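Local coordinates for protein chinitase A (Streptomyces coelicolor, PDB 3EBV) that probably cleaves internal glycosidic bonds of chitin, the present chain being the family 18 glycoside hydrolase domain of a longer, probably secreted enzyme, at residues V26-Y30 against T270-D276; A46-N50 against V107-F113; T174-Q179 against R266-T270; Y180-M186 against Q196-L202. All coordinates share one frame; numbering follows the deposited sequence.

Interaction 1 of 4, residues V26-Y30 against T270-D276. With SO4 (sulfate ion), chain B.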
loop_
_atom_site.group_PDB
_atom_site.type_symbol
_atom_site.label_atom_id
_atom_site.label_comp_id
_atom_site.label_asym_id
_atom_site.label_seq_id
_atom_site.Cartn_x
_atom_site.Cartn_y
_atom_site.Cartn_z
ATOM N N VAL A 26 3.549 -13.092 10.222
ATOM C CA VAL A 26 2.468 -12.262 9.678
ATOM C C VAL A 26 1.177 -13.080 9.541
ATOM O O VAL A 26 1.191 -14.167 8.967
ATOM C CB VAL A 26 2.869 -11.659 8.313
ATOM C CG1 VAL A 26 1.651 -10.964 7.641
ATOM C CG2 VAL A 26 4.052 -10.683 8.509
ATOM N N PRO A 27 0.059 -12.566 10.093
ATOM C CA PRO A 27 -1.229 -13.279 9.979
ATOM C C PRO A 27 -1.620 -13.707 8.572
ATOM O O PRO A 27 -1.312 -13.006 7.592
ATOM C CB PRO A 27 -2.249 -12.280 10.539
ATOM C CG PRO A 27 -1.430 -11.463 11.585
ATOM C CD PRO A 27 -0.034 -11.367 10.957
ATOM N N SER A 28 -2.336 -14.829 8.503
ATOM C CA SER A 28 -2.769 -15.375 7.219
ATOM C C SER A 28 -3.703 -14.442 6.437
ATOM O O SER A 28 -3.773 -14.561 5.203
ATOM C CB SER A 28 -3.457 -16.729 7.423
ATOM O OG SER A 28 -4.512 -16.609 8.317
ATOM N N ALA A 29 -4.365 -13.525 7.142
ATOM C CA ALA A 29 -5.290 -12.574 6.493
ATOM C C ALA A 29 -4.618 -11.722 5.435
ATOM O O ALA A 29 -5.292 -11.219 4.520
ATOM C CB ALA A 29 -5.907 -11.666 7.536
ATOM N N TYR A 30 -3.299 -11.511 5.552
ATOM C CA TYR A 30 -2.614 -10.627 4.632
ATOM C C TYR A 30 -2.281 -11.327 3.332
ATOM O O TYR A 30 -1.498 -12.278 3.292
ATOM C CB TYR A 30 -1.357 -10.056 5.285
ATOM C CG TYR A 30 -1.685 -9.158 6.438
ATOM C CD1 TYR A 30 -2.170 -7.865 6.211
ATOM C CD2 TYR A 30 -1.562 -9.610 7.777
ATOM C CE1 TYR A 30 -2.496 -7.031 7.272
ATOM C CE2 TYR A 30 -1.885 -8.757 8.855
ATOM C CZ TYR A 30 -2.344 -7.462 8.594
ATOM O OH TYR A 30 -2.664 -6.548 9.600
ATOM N N THR A 270 -3.247 -1.990 5.704
ATOM C CA THR A 270 -2.914 -1.355 6.991
ATOM C C THR A 270 -1.410 -1.171 7.230
ATOM O O THR A 270 -0.569 -2.025 6.842
ATOM C CB THR A 270 -3.550 -2.104 8.182
ATOM O OG1 THR A 270 -3.482 -1.292 9.365
ATOM C CG2 THR A 270 -2.858 -3.424 8.440
ATOM N N TRP A 271 -1.131 -0.029 7.873
ATOM C CA TRP A 271 0.172 0.212 8.502
ATOM C C TRP A 271 -0.056 -0.066 9.987
ATOM O O TRP A 271 -0.822 0.684 10.621
ATOM C CB TRP A 271 0.556 1.671 8.307
ATOM C CG TRP A 271 1.853 1.964 9.032
ATOM C CD1 TRP A 271 1.971 2.524 10.279
ATOM C CD2 TRP A 271 3.173 1.662 8.575
ATOM N NE1 TRP A 271 3.322 2.589 10.631
ATOM C CE2 TRP A 271 4.069 2.084 9.593
ATOM C CE3 TRP A 271 3.682 1.096 7.397
ATOM C CZ2 TRP A 271 5.468 1.931 9.468
ATOM C CZ3 TRP A 271 5.051 0.943 7.267
ATOM C CH2 TRP A 271 5.931 1.373 8.300
ATOM N N SER A 272 0.539 -1.119 10.583
ATOM C CA SER A 272 1.428 -2.117 9.987
ATOM C C SER A 272 1.049 -3.471 10.608
ATOM O O SER A 272 0.319 -3.525 11.601
ATOM C CB SER A 272 2.905 -1.827 10.345
ATOM O OG SER A 272 3.045 -1.866 11.775
ATOM N N THR A 273 1.580 -4.561 10.072
ATOM C CA THR A 273 1.342 -5.888 10.679
ATOM C C THR A 273 1.856 -5.884 12.139
ATOM O O THR A 273 1.247 -6.512 13.013
ATOM C CB THR A 273 1.979 -7.026 9.850
ATOM O OG1 THR A 273 3.401 -6.903 9.863
ATOM C CG2 THR A 273 1.526 -6.940 8.375
ATOM N N ASN A 274 2.922 -5.143 12.380
ATOM C CA ASN A 274 3.538 -5.122 13.744
ATOM C C ASN A 274 2.622 -4.443 14.726
ATOM O O ASN A 274 2.404 -4.949 15.856
ATOM C CB ASN A 274 4.898 -4.418 13.665
ATOM C CG ASN A 274 5.789 -5.028 12.606
ATOM O OD1 ASN A 274 5.680 -4.713 11.398
ATOM N ND2 ASN A 274 6.703 -5.913 13.036
ATOM N N TRP A 275 2.059 -3.289 14.334
ATOM C CA TRP A 275 1.114 -2.632 15.222
ATOM C C TRP A 275 -0.174 -3.462 15.351
ATOM O O TRP A 275 -0.769 -3.514 16.437
ATOM C CB TRP A 275 0.796 -1.219 14.742
ATOM C CG TRP A 275 1.902 -0.237 14.916
ATOM C CD1 TRP A 275 2.500 0.498 13.941
ATOM C CD2 TRP A 275 2.543 0.131 16.145
ATOM N NE1 TRP A 275 3.466 1.329 14.473
ATOM C CE2 TRP A 275 3.524 1.108 15.829
ATOM C CE3 TRP A 275 2.358 -0.247 17.493
ATOM C CZ2 TRP A 275 4.364 1.705 16.812
ATOM C CZ3 TRP A 275 3.215 0.330 18.474
ATOM C CH2 TRP A 275 4.185 1.308 18.120
ATOM N N ASP A 276 -0.578 -4.157 14.282
ATOM C CA ASP A 276 -1.763 -5.046 14.377
ATOM C C ASP A 276 -1.526 -6.110 15.486
ATOM O O ASP A 276 -2.398 -6.347 16.327
ATOM C CB ASP A 276 -1.980 -5.668 12.974
ATOM C CG ASP A 276 -3.210 -6.594 12.830
ATOM O OD1 ASP A 276 -4.279 -6.325 13.433
ATOM O OD2 ASP A 276 -3.025 -7.568 12.039
HETATM S S SO4 B . -3.806 -19.277 10.906
HETATM O O1 SO4 B . -2.891 -20.090 10.120
HETATM O O2 SO4 B . -4.558 -20.076 11.882
HETATM O O3 SO4 B . -2.959 -18.229 11.581
HETATM O O4 SO4 B . -4.812 -18.671 10.030
#
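Asp276 OD2 is gripped by two hydroxyls: Tyr30 OH donates to it at 2.7 Å, and Ser284 OG, from helix 282-292, makes a second hydrogen bond. The phenol comes down on this oxygen from above the carboxylate, 62° out of its plane, with ring and carboxylate planes nearly perpendicular. Asp276 holds CG anti to its own N (chi1 -178°), which sends the carboxylate out from the first turn of helix 273-278 to meet the phenol.

Thr273, on the same turn, lays its methyl over the middle of the tyrosine ring. CG2 lies 3.9 Å from the Tyr30 ring centroid and 12° off the normal, a CH-pi contact, while OG1 is turned to Gln21 OE1. At the ring edge, Thr270 CG2 approaches Tyr30 OH at 3.3 Å, and Pro27 CG sits in the ring plane. The Val26 CG1 methyl touches Thr273 CG2 at 4.1 Å. The phenol is thus fixed by a methyl on one face and a carboxylate at its hydroxyl.

Beyond the contact, Ser28 OG binds a sulfate, probably from the crystallisation liquor. Ser272, entered through a cis peptide bond, N-caps the helix by accepting from Trp275 N through OG (3.1 Å). A cis peptide following a tryptophan at the end of the last barrel strand is a familiar feature of family 18 TIM barrels.

Interaction 2 of 4, residues A46-N50 against V107-F113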
loop_
_atom_site.group_PDB
_atom_site.type_symbol
_atom_site.label_atom_id
_atom_site.label_comp_id
_atom_site.label_asym_id
_atom_site.label_seq_id
_atom_site.Cartn_x
_atom_site.Cartn_y
_atom_site.Cartn_z
ATOM N N ALA A 46 18.372 5.136 -7.058
ATOM C CA ALA A 46 18.678 3.756 -6.762
ATOM C C ALA A 46 18.234 3.358 -5.355
ATOM O O ALA A 46 18.227 4.180 -4.445
ATOM C CB ALA A 46 20.217 3.497 -6.923
ATOM N N VAL A 47 17.890 2.096 -5.175
ATOM C CA VAL A 47 17.580 1.614 -3.837
ATOM C C VAL A 47 18.365 0.365 -3.520
ATOM O O VAL A 47 18.934 -0.293 -4.409
ATOM C CB VAL A 47 16.061 1.305 -3.668
ATOM C CG1 VAL A 47 15.245 2.578 -3.956
ATOM C CG2 VAL A 47 15.629 0.065 -4.481
ATOM N N THR A 48 18.366 0.016 -2.239
ATOM C CA THR A 48 18.891 -1.265 -1.817
ATOM C C THR A 48 18.041 -1.743 -0.637
ATOM O O THR A 48 17.268 -0.963 -0.048
ATOM C CB THR A 48 20.419 -1.149 -1.435
ATOM O OG1 THR A 48 20.973 -2.460 -1.290
ATOM C CG2 THR A 48 20.597 -0.357 -0.169
ATOM N N PHE A 49 18.148 -3.024 -0.334
ATOM C CA PHE A 49 17.477 -3.547 0.832
ATOM C C PHE A 49 18.495 -4.226 1.743
ATOM O O PHE A 49 19.307 -5.037 1.271
ATOM C CB PHE A 49 16.417 -4.560 0.424
ATOM C CG PHE A 49 15.716 -5.194 1.605
ATOM C CD1 PHE A 49 14.871 -4.433 2.419
ATOM C CD2 PHE A 49 15.924 -6.534 1.920
ATOM C CE1 PHE A 49 14.248 -5.009 3.509
ATOM C CE2 PHE A 49 15.295 -7.108 3.018
ATOM C CZ PHE A 49 14.452 -6.355 3.798
ATOM N N ASN A 50 18.421 -3.895 3.025
ATOM C CA ASN A 50 19.311 -4.478 4.024
ATOM C C ASN A 50 18.450 -4.976 5.181
ATOM O O ASN A 50 17.918 -4.139 5.939
ATOM C CB ASN A 50 20.283 -3.399 4.516
ATOM C CG ASN A 50 21.253 -2.930 3.418
ATOM O OD1 ASN A 50 21.944 -3.745 2.804
ATOM N ND2 ASN A 50 21.297 -1.625 3.173
ATOM N N VAL A 107 16.891 -5.984 -6.442
ATOM C CA VAL A 107 16.407 -6.344 -5.091
ATOM C C VAL A 107 15.337 -7.425 -5.170
ATOM O O VAL A 107 15.316 -8.400 -4.385
ATOM C CB VAL A 107 15.862 -5.085 -4.354
ATOM C CG1 VAL A 107 15.062 -5.444 -3.095
ATOM C CG2 VAL A 107 17.017 -4.163 -4.015
HETATM N N MSE A 108 14.426 -7.277 -6.130
HETATM C CA MSE A 108 13.408 -8.286 -6.328
HETATM C C MSE A 108 14.006 -9.669 -6.612
HETATM O O MSE A 108 13.606 -10.650 -5.989
HETATM C CB MSE A 108 12.476 -7.874 -7.466
HETATM C CG MSE A 108 11.547 -6.714 -7.101
HETATM SE SE MSE A 108 10.567 -6.110 -8.738
HETATM C CE MSE A 108 9.784 -7.787 -9.307
ATOM N N ARG A 109 14.971 -9.722 -7.519
ATOM C CA ARG A 109 15.577 -10.995 -7.885
ATOM C C ARG A 109 16.404 -11.588 -6.740
ATOM O O ARG A 109 16.368 -12.789 -6.554
ATOM C CB ARG A 109 16.455 -10.804 -9.110
ATOM C CG ARG A 109 15.669 -10.492 -10.358
ATOM C CD ARG A 109 14.818 -11.660 -10.795
ATOM N NE ARG A 109 15.663 -12.711 -11.368
ATOM C CZ ARG A 109 15.229 -13.900 -11.785
ATOM N NH1 ARG A 109 13.939 -14.229 -11.703
ATOM N NH2 ARG A 109 16.103 -14.769 -12.288
ATOM N N GLU A 110 17.098 -10.745 -5.985
ATOM C CA GLU A 110 17.904 -11.225 -4.855
ATOM C C GLU A 110 17.073 -11.885 -3.765
ATOM O O GLU A 110 17.464 -12.929 -3.221
ATOM C CB GLU A 110 18.746 -10.122 -4.245
ATOM C CG GLU A 110 19.469 -10.550 -2.940
ATOM C CD GLU A 110 20.572 -11.596 -3.151
ATOM O OE1 GLU A 110 20.944 -11.866 -4.321
ATOM O OE2 GLU A 110 21.055 -12.152 -2.126
ATOM N N TYR A 111 15.918 -11.295 -3.439
ATOM C CA TYR A 111 15.123 -11.797 -2.306
ATOM C C TYR A 111 13.898 -12.556 -2.710
ATOM O O TYR A 111 13.214 -13.104 -1.845
ATOM C CB TYR A 111 14.751 -10.639 -1.345
ATOM C CG TYR A 111 15.972 -10.002 -0.768
ATOM C CD1 TYR A 111 16.610 -10.562 0.362
ATOM C CD2 TYR A 111 16.562 -8.905 -1.377
ATOM C CE1 TYR A 111 17.758 -10.002 0.869
ATOM C CE2 TYR A 111 17.720 -8.334 -0.874
ATOM C CZ TYR A 111 18.329 -8.903 0.253
ATOM O OH TYR A 111 19.485 -8.311 0.726
ATOM N N GLY A 112 13.595 -12.591 -4.012
ATOM C CA GLY A 112 12.419 -13.248 -4.527
ATOM C C GLY A 112 11.113 -12.457 -4.396
ATOM O O GLY A 112 10.041 -13.051 -4.403
ATOM N N PHE A 113 11.200 -11.130 -4.341
ATOM C CA PHE A 113 9.968 -10.342 -4.211
ATOM C C PHE A 113 9.137 -10.367 -5.487
ATOM O O PHE A 113 9.690 -10.431 -6.607
ATOM C CB PHE A 113 10.303 -8.901 -3.864
ATOM C CG PHE A 113 10.980 -8.721 -2.510
ATOM C CD1 PHE A 113 10.525 -9.404 -1.375
ATOM C CD2 PHE A 113 12.071 -7.862 -2.387
ATOM C CE1 PHE A 113 11.177 -9.216 -0.126
ATOM C CE2 PHE A 113 12.724 -7.645 -1.166
ATOM C CZ PHE A 113 12.252 -8.313 -0.021
#
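Three aromatic rings, Phe49, Tyr111 and Phe113, form a cluster between the end of strand 47-48 and the end of helix 94-111. Phe49 and Tyr111 make a T-shaped pair with planes at 86°: the CD2 edge of Phe49 points onto one tyrosine face, coming to 3.8 Å from Tyr111 CZ. A chi1 of 177° swings the Phe49 ring away from its backbone N and carries it off the strand toward the helix. Phe113 adds a second edge-to-face pair, its edge directed at the face of Phe49 with centroids 6.0 Å apart, and one of its own faces is covered by Tyr111 CB.

Aliphatic contacts extend the packing along the helix. Val107 CG1 packs on Phe49 CB at 3.9 Å, and its CG2 lies beside Thr48 CA at 4.1 Å.

The other side of Tyr111 is backed by Glu110 CG, and Val61 and Phe64 of helix 61-73 touch it as well. Replacing Tyr111 by a serine is likely to leave the Phe49 edge without its facing ring and open a gap against helix 61-73.

Phe49 also rests on Val35 and Ile80, and Phe113 on Val78 and Ile80, placing the cluster in the hydrophobic layer between strands and outer helices that is typical of a TIM barrel.

Interaction 3 of 4, residues T174-Q179 against R266-T270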
loop_
_atom_site.group_PDB
_atom_site.type_symbol
_atom_site.label_atom_id
_atom_site.label_comp_id
_atom_site.label_asym_id
_atom_site.label_seq_id
_atom_site.Cartn_x
_atom_site.Cartn_y
_atom_site.Cartn_z
ATOM N N THR A 174 -1.549 -2.925 -9.862
ATOM C CA THR A 174 -2.379 -3.830 -9.063
ATOM C C THR A 174 -3.411 -3.043 -8.229
ATOM O O THR A 174 -4.627 -3.186 -8.446
ATOM C CB THR A 174 -1.518 -4.709 -8.139
ATOM O OG1 THR A 174 -0.486 -5.338 -8.956
ATOM C CG2 THR A 174 -2.372 -5.763 -7.466
ATOM N N VAL A 175 -2.909 -2.192 -7.315
ATOM C CA VAL A 175 -3.842 -1.445 -6.459
ATOM C C VAL A 175 -3.176 -0.222 -5.887
ATOM O O VAL A 175 -1.975 -0.221 -5.564
ATOM C CB VAL A 175 -4.423 -2.353 -5.331
ATOM C CG1 VAL A 175 -3.317 -2.966 -4.450
ATOM C CG2 VAL A 175 -5.427 -1.616 -4.473
ATOM N N VAL A 176 -3.995 0.839 -5.788
ATOM C CA VAL A 176 -3.629 2.064 -5.064
ATOM C C VAL A 176 -4.229 1.936 -3.682
ATOM O O VAL A 176 -5.447 2.063 -3.509
ATOM C CB VAL A 176 -4.147 3.343 -5.744
ATOM C CG1 VAL A 176 -3.755 4.572 -4.943
ATOM C CG2 VAL A 176 -3.525 3.467 -7.162
ATOM N N ASN A 177 -3.379 1.670 -2.688
ATOM C CA ASN A 177 -3.794 1.643 -1.273
ATOM C C ASN A 177 -3.502 3.015 -0.653
ATOM O O ASN A 177 -2.460 3.218 -0.026
ATOM C CB ASN A 177 -3.011 0.579 -0.497
ATOM C CG ASN A 177 -3.343 -0.852 -0.921
ATOM O OD1 ASN A 177 -4.523 -1.227 -1.050
ATOM N ND2 ASN A 177 -2.272 -1.704 -1.069
HETATM N N MSE A 178 -4.376 3.986 -0.895
HETATM C CA MSE A 178 -4.115 5.309 -0.315
HETATM C C MSE A 178 -4.108 5.256 1.217
HETATM O O MSE A 178 -4.778 4.408 1.825
HETATM C CB MSE A 178 -5.146 6.361 -0.811
HETATM C CG MSE A 178 -4.831 7.749 -0.281
HETATM SE SE MSE A 178 -5.906 9.079 -1.275
HETATM C CE MSE A 178 -7.634 8.769 -0.483
ATOM N N GLN A 179 -3.314 6.173 1.808
ATOM C CA GLN A 179 -3.218 6.271 3.257
ATOM C C GLN A 179 -4.307 7.265 3.713
ATOM O O GLN A 179 -4.141 8.500 3.656
ATOM C CB GLN A 179 -1.836 6.818 3.664
ATOM C CG GLN A 179 -0.686 5.952 3.187
ATOM C CD GLN A 179 0.651 6.574 3.596
ATOM O OE1 GLN A 179 0.829 7.020 4.739
ATOM N NE2 GLN A 179 1.585 6.620 2.651
ATOM N N ARG A 266 -10.973 -3.549 -4.523
ATOM C CA ARG A 266 -9.931 -4.540 -4.166
ATOM C C ARG A 266 -10.023 -4.991 -2.710
ATOM O O ARG A 266 -9.994 -6.179 -2.399
ATOM C CB ARG A 266 -8.530 -3.980 -4.430
ATOM C CG ARG A 266 -7.392 -4.967 -4.050
ATOM C CD ARG A 266 -7.399 -6.191 -4.926
ATOM N NE ARG A 266 -6.947 -5.779 -6.236
ATOM C CZ ARG A 266 -6.404 -6.591 -7.128
ATOM N NH1 ARG A 266 -6.299 -7.888 -6.874
ATOM N NH2 ARG A 266 -6.011 -6.087 -8.294
ATOM N N GLY A 267 -10.077 -4.031 -1.784
ATOM C CA GLY A 267 -10.022 -4.374 -0.362
ATOM C C GLY A 267 -9.435 -3.265 0.474
ATOM O O GLY A 267 -9.774 -2.082 0.303
ATOM N N ALA A 268 -8.514 -3.664 1.365
ATOM C CA ALA A 268 -8.019 -2.743 2.387
ATOM C C ALA A 268 -6.545 -2.946 2.592
ATOM O O ALA A 268 -5.953 -3.905 2.086
ATOM C CB ALA A 268 -8.796 -2.915 3.727
HETATM N N MSE A 269 -5.960 -2.004 3.325
HETATM C CA MSE A 269 -4.507 -2.037 3.596
HETATM C C MSE A 269 -4.309 -1.519 5.015
HETATM O O MSE A 269 -5.096 -0.694 5.505
HETATM C CB MSE A 269 -3.769 -1.121 2.603
HETATM C CG MSE A 269 -2.268 -0.946 2.914
HETATM SE SE MSE A 269 -1.954 0.547 4.216
HETATM C CE MSE A 269 -1.685 2.022 2.955
ATOM N N THR A 270 -3.247 -1.990 5.704
ATOM C CA THR A 270 -2.914 -1.355 6.991
ATOM C C THR A 270 -1.410 -1.171 7.230
ATOM O O THR A 270 -0.569 -2.025 6.842
ATOM C CB THR A 270 -3.550 -2.104 8.182
ATOM O OG1 THR A 270 -3.482 -1.292 9.365
ATOM C CG2 THR A 270 -2.858 -3.424 8.440
HETATM O O HOH W 1 -6.043 -4.455 -10.563
HETATM O O HOH W 2 -4.966 -4.008 -0.699
#
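Met269 and Asn177 cross obliquely, with Met269 CB 3.6 Å from Asn177 CG. Bends at chi2 and chi3 then fold the selenomethionine chain over, so that its CE methyl comes to 3.3 Å from Asn177 O and also reaches Gln179 CG.

At the other end, Arg266 sets its CB against Val175 CG2 at 3.9 Å. Thr174 CG2 lies over one face of its guanidinium, and NH2 gives a weak bond to Thr174 O (3.2 Å, 134°).

Around this shell, water 1 donates to Thr174 O and accepts a weak bond from Arg266 NH2, and water 2 donates to both Asn177 OD1 and Ala268 O. NE and NH1 of Arg266 are held by Ser217 O and Leu3 O. A leucine in place of Arg266 is likely to leave Leu3 O and Ser217 O without their arginine donor.

Strands 175-179 and 267-271, separated in the sheet by 219-224, thus meet across the barrel interior through Met269 packing and a water bridge, while one guanidinium serves carbonyls of three chain segments, at Leu3, Thr174 and Ser217.

Interaction 4 of 4, residues Y180-M186 against Q196-L202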
loop_
_atom_site.group_PDB
_atom_site.type_symbol
_atom_site.label_atom_id
_atom_site.label_comp_id
_atom_site.label_asym_id
_atom_site.label_seq_id
_atom_site.Cartn_x
_atom_site.Cartn_y
_atom_site.Cartn_z
ATOM N N TYR A 180 -5.452 6.708 4.136
ATOM C CA TYR A 180 -6.572 7.572 4.582
ATOM C C TYR A 180 -6.363 8.005 6.050
ATOM O O TYR A 180 -7.215 7.768 6.949
ATOM C CB TYR A 180 -7.918 6.816 4.452
ATOM C CG TYR A 180 -8.337 6.522 3.032
ATOM C CD1 TYR A 180 -9.390 7.217 2.428
ATOM C CD2 TYR A 180 -7.694 5.516 2.294
ATOM C CE1 TYR A 180 -9.816 6.909 1.124
ATOM C CE2 TYR A 180 -8.073 5.236 0.991
ATOM C CZ TYR A 180 -9.148 5.922 0.398
ATOM O OH TYR A 180 -9.504 5.635 -0.900
ATOM N N TYR A 181 -5.165 8.542 6.323
ATOM C CA TYR A 181 -4.774 8.817 7.718
ATOM C C TYR A 181 -3.572 9.743 7.723
ATOM O O TYR A 181 -2.993 10.045 6.677
ATOM C CB TYR A 181 -4.480 7.511 8.481
ATOM C CG TYR A 181 -3.440 6.610 7.833
ATOM C CD1 TYR A 181 -2.071 6.728 8.140
ATOM C CD2 TYR A 181 -3.822 5.570 7.005
ATOM C CE1 TYR A 181 -1.113 5.855 7.548
ATOM C CE2 TYR A 181 -2.881 4.678 6.440
ATOM C CZ TYR A 181 -1.540 4.831 6.718
ATOM O OH TYR A 181 -0.658 3.985 6.121
ATOM N N ASN A 182 -3.243 10.221 8.928
ATOM C CA ASN A 182 -2.285 11.358 9.094
ATOM C C ASN A 182 -2.605 12.499 8.147
ATOM O O ASN A 182 -1.723 13.111 7.539
ATOM C CB ASN A 182 -0.807 10.920 8.881
ATOM C CG ASN A 182 -0.334 9.932 9.910
ATOM O OD1 ASN A 182 -0.629 10.072 11.100
ATOM N ND2 ASN A 182 0.372 8.898 9.457
ATOM N N SER A 183 -3.892 12.820 8.045
ATOM C CA SER A 183 -4.384 13.741 7.024
ATOM C C SER A 183 -5.203 14.896 7.612
ATOM O O SER A 183 -6.046 14.654 8.465
ATOM C CB SER A 183 -5.304 12.979 6.040
ATOM O OG SER A 183 -5.772 13.846 5.032
ATOM N N GLY A 184 -4.983 16.093 7.065
ATOM C CA GLY A 184 -5.891 17.202 7.279
ATOM C C GLY A 184 -7.214 16.921 6.539
ATOM O O GLY A 184 -7.365 15.901 5.816
ATOM N N THR A 185 -8.160 17.836 6.684
ATOM C CA THR A 185 -9.427 17.675 5.952
ATOM C C THR A 185 -9.156 17.720 4.443
ATOM O O THR A 185 -8.182 18.331 3.957
ATOM C CB THR A 185 -10.481 18.728 6.353
ATOM O OG1 THR A 185 -9.940 20.027 6.104
ATOM C CG2 THR A 185 -10.880 18.579 7.833
HETATM N N MSE A 186 -10.025 17.031 3.707
HETATM C CA MSE A 186 -9.887 16.869 2.277
HETATM C C MSE A 186 -11.230 16.987 1.585
HETATM O O MSE A 186 -12.259 16.779 2.226
HETATM C CB MSE A 186 -9.339 15.458 1.988
HETATM C CG MSE A 186 -7.904 15.260 2.481
HETATM SE SE MSE A 186 -6.643 16.206 1.308
HETATM C CE MSE A 186 -5.309 16.727 2.674
ATOM N N GLN A 196 -10.652 13.015 8.525
ATOM C CA GLN A 196 -10.187 11.655 8.797
ATOM C C GLN A 196 -10.885 11.047 10.016
ATOM O O GLN A 196 -11.361 11.778 10.896
ATOM C CB GLN A 196 -8.647 11.559 8.919
ATOM C CG GLN A 196 -8.163 12.168 10.230
ATOM C CD GLN A 196 -6.665 12.199 10.327
ATOM O OE1 GLN A 196 -5.989 11.538 9.544
ATOM N NE2 GLN A 196 -6.136 12.998 11.254
ATOM N N GLY A 197 -10.879 9.725 10.080
ATOM C CA GLY A 197 -11.498 9.061 11.216
ATOM C C GLY A 197 -13.004 8.875 11.104
ATOM O O GLY A 197 -13.655 8.579 12.110
ATOM N N THR A 198 -13.541 9.027 9.885
ATOM C CA THR A 198 -14.977 8.876 9.660
ATOM C C THR A 198 -15.226 7.960 8.448
ATOM O O THR A 198 -14.384 7.895 7.531
ATOM C CB THR A 198 -15.655 10.230 9.381
ATOM O OG1 THR A 198 -15.123 10.839 8.192
ATOM C CG2 THR A 198 -15.524 11.225 10.572
ATOM N N VAL A 199 -16.374 7.282 8.417
ATOM C CA VAL A 199 -16.685 6.441 7.265
ATOM C C VAL A 199 -16.730 7.301 5.986
ATOM O O VAL A 199 -16.262 6.863 4.920
ATOM C CB VAL A 199 -18.007 5.669 7.472
ATOM C CG1 VAL A 199 -19.148 6.573 7.520
ATOM C CG2 VAL A 199 -18.244 4.669 6.318
ATOM N N ASP A 200 -17.236 8.537 6.052
ATOM C CA ASP A 200 -17.382 9.380 4.863
ATOM C C ASP A 200 -16.024 9.783 4.264
ATOM O O ASP A 200 -15.895 9.962 3.059
ATOM C CB ASP A 200 -18.131 10.695 5.206
ATOM C CG ASP A 200 -19.645 10.544 5.329
ATOM O OD1 ASP A 200 -20.216 9.514 4.908
ATOM O OD2 ASP A 200 -20.223 11.527 5.855
ATOM N N PHE A 201 -15.007 9.944 5.114
ATOM C CA PHE A 201 -13.664 10.257 4.563
ATOM C C PHE A 201 -13.226 9.112 3.667
ATOM O O PHE A 201 -12.648 9.357 2.594
ATOM C CB PHE A 201 -12.705 10.380 5.726
ATOM C CG PHE A 201 -11.358 11.025 5.403
ATOM C CD1 PHE A 201 -11.236 12.392 5.165
ATOM C CD2 PHE A 201 -10.208 10.227 5.412
ATOM C CE1 PHE A 201 -9.951 12.972 4.956
ATOM C CE2 PHE A 201 -8.929 10.818 5.198
ATOM C CZ PHE A 201 -8.792 12.143 4.983
ATOM N N LEU A 202 -13.488 7.878 4.086
ATOM C CA LEU A 202 -13.110 6.727 3.263
ATOM C C LEU A 202 -13.896 6.690 1.961
ATOM O O LEU A 202 -13.343 6.553 0.870
ATOM C CB LEU A 202 -13.288 5.414 4.038
ATOM C CG LEU A 202 -12.574 5.377 5.407
ATOM C CD1 LEU A 202 -12.758 4.037 6.081
ATOM C CD2 LEU A 202 -11.065 5.693 5.250
HETATM O O HOH W 3 -9.419 7.760 8.601
HETATM O O HOH W 4 -8.887 15.209 8.626
#
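Phe201 is the main bump, a ring pushed edge-on into a hollow shaped by the bend of 180-186, which ties the loop after barrel strand 175-179 to the start of helix 199-210. Its chi1 of -166° turns the ring away from the backbone N, out of the first helical turn and into the bend. Two groups meet the ring at its edge: CE2 abuts the backbone carbon Tyr180 C at 3.9 Å, and CZ meets Ser183 OG at 3.5 Å. Phe201 CE1 is 3.9 Å from Met186 CB. Gln196 CA closes one face from above the ring centre.

A smaller bump stands beside it. Leu202 CD2 sits against the root of the Tyr180 side chain, 3.4 Å from Tyr180 CB and near CG, a close fit.

Gln196 crosses over to the bend on an extended chain, and its OE1 accepts from Ser183 N at 2.9 Å with a fairly straight N-H (167°), the donor lying 44° above the amide carbonyl plane. The hollow has a polar lining too: Ser183 OG donates to Gly184 O at 2.7 Å, and it is also bonded to Thr152 OG1.

Two waters bridge the backbones, water 3 linking Tyr180 O to Gly197 N and water 4 linking Ser183 O to Gln196 N. The Phe201 plug thus makes mainly apolar contacts, while the backbone polar atoms near it are occupied, Ser183 N directly by the glutamine, the others through water.

Overall arrangement
From the N terminus, the first contact segment is the loop 26-30, after strand 6-12, and interaction 1 closes it only near the end of the chain, fastening the stretch before strand 32-40 to the last barrel strand and helix 273-278. Within that span, interaction 2 closes early, joining strand 47-48 to helix 94-111 on the barrel's outside. Interaction 3 follows in series and spans the barrel interior; interaction 4 lies within its loop, anchoring the turn after strand 175-179 to helix 199-210. Interactions 1 and 3 share Thr270. Tyr181 OH, from interaction 4, touches both Trp271 CB (3.4 Å) and Met269 CE (3.9 Å), whereas interaction 2 stands apart, about 33 Å from interaction 4 between centres.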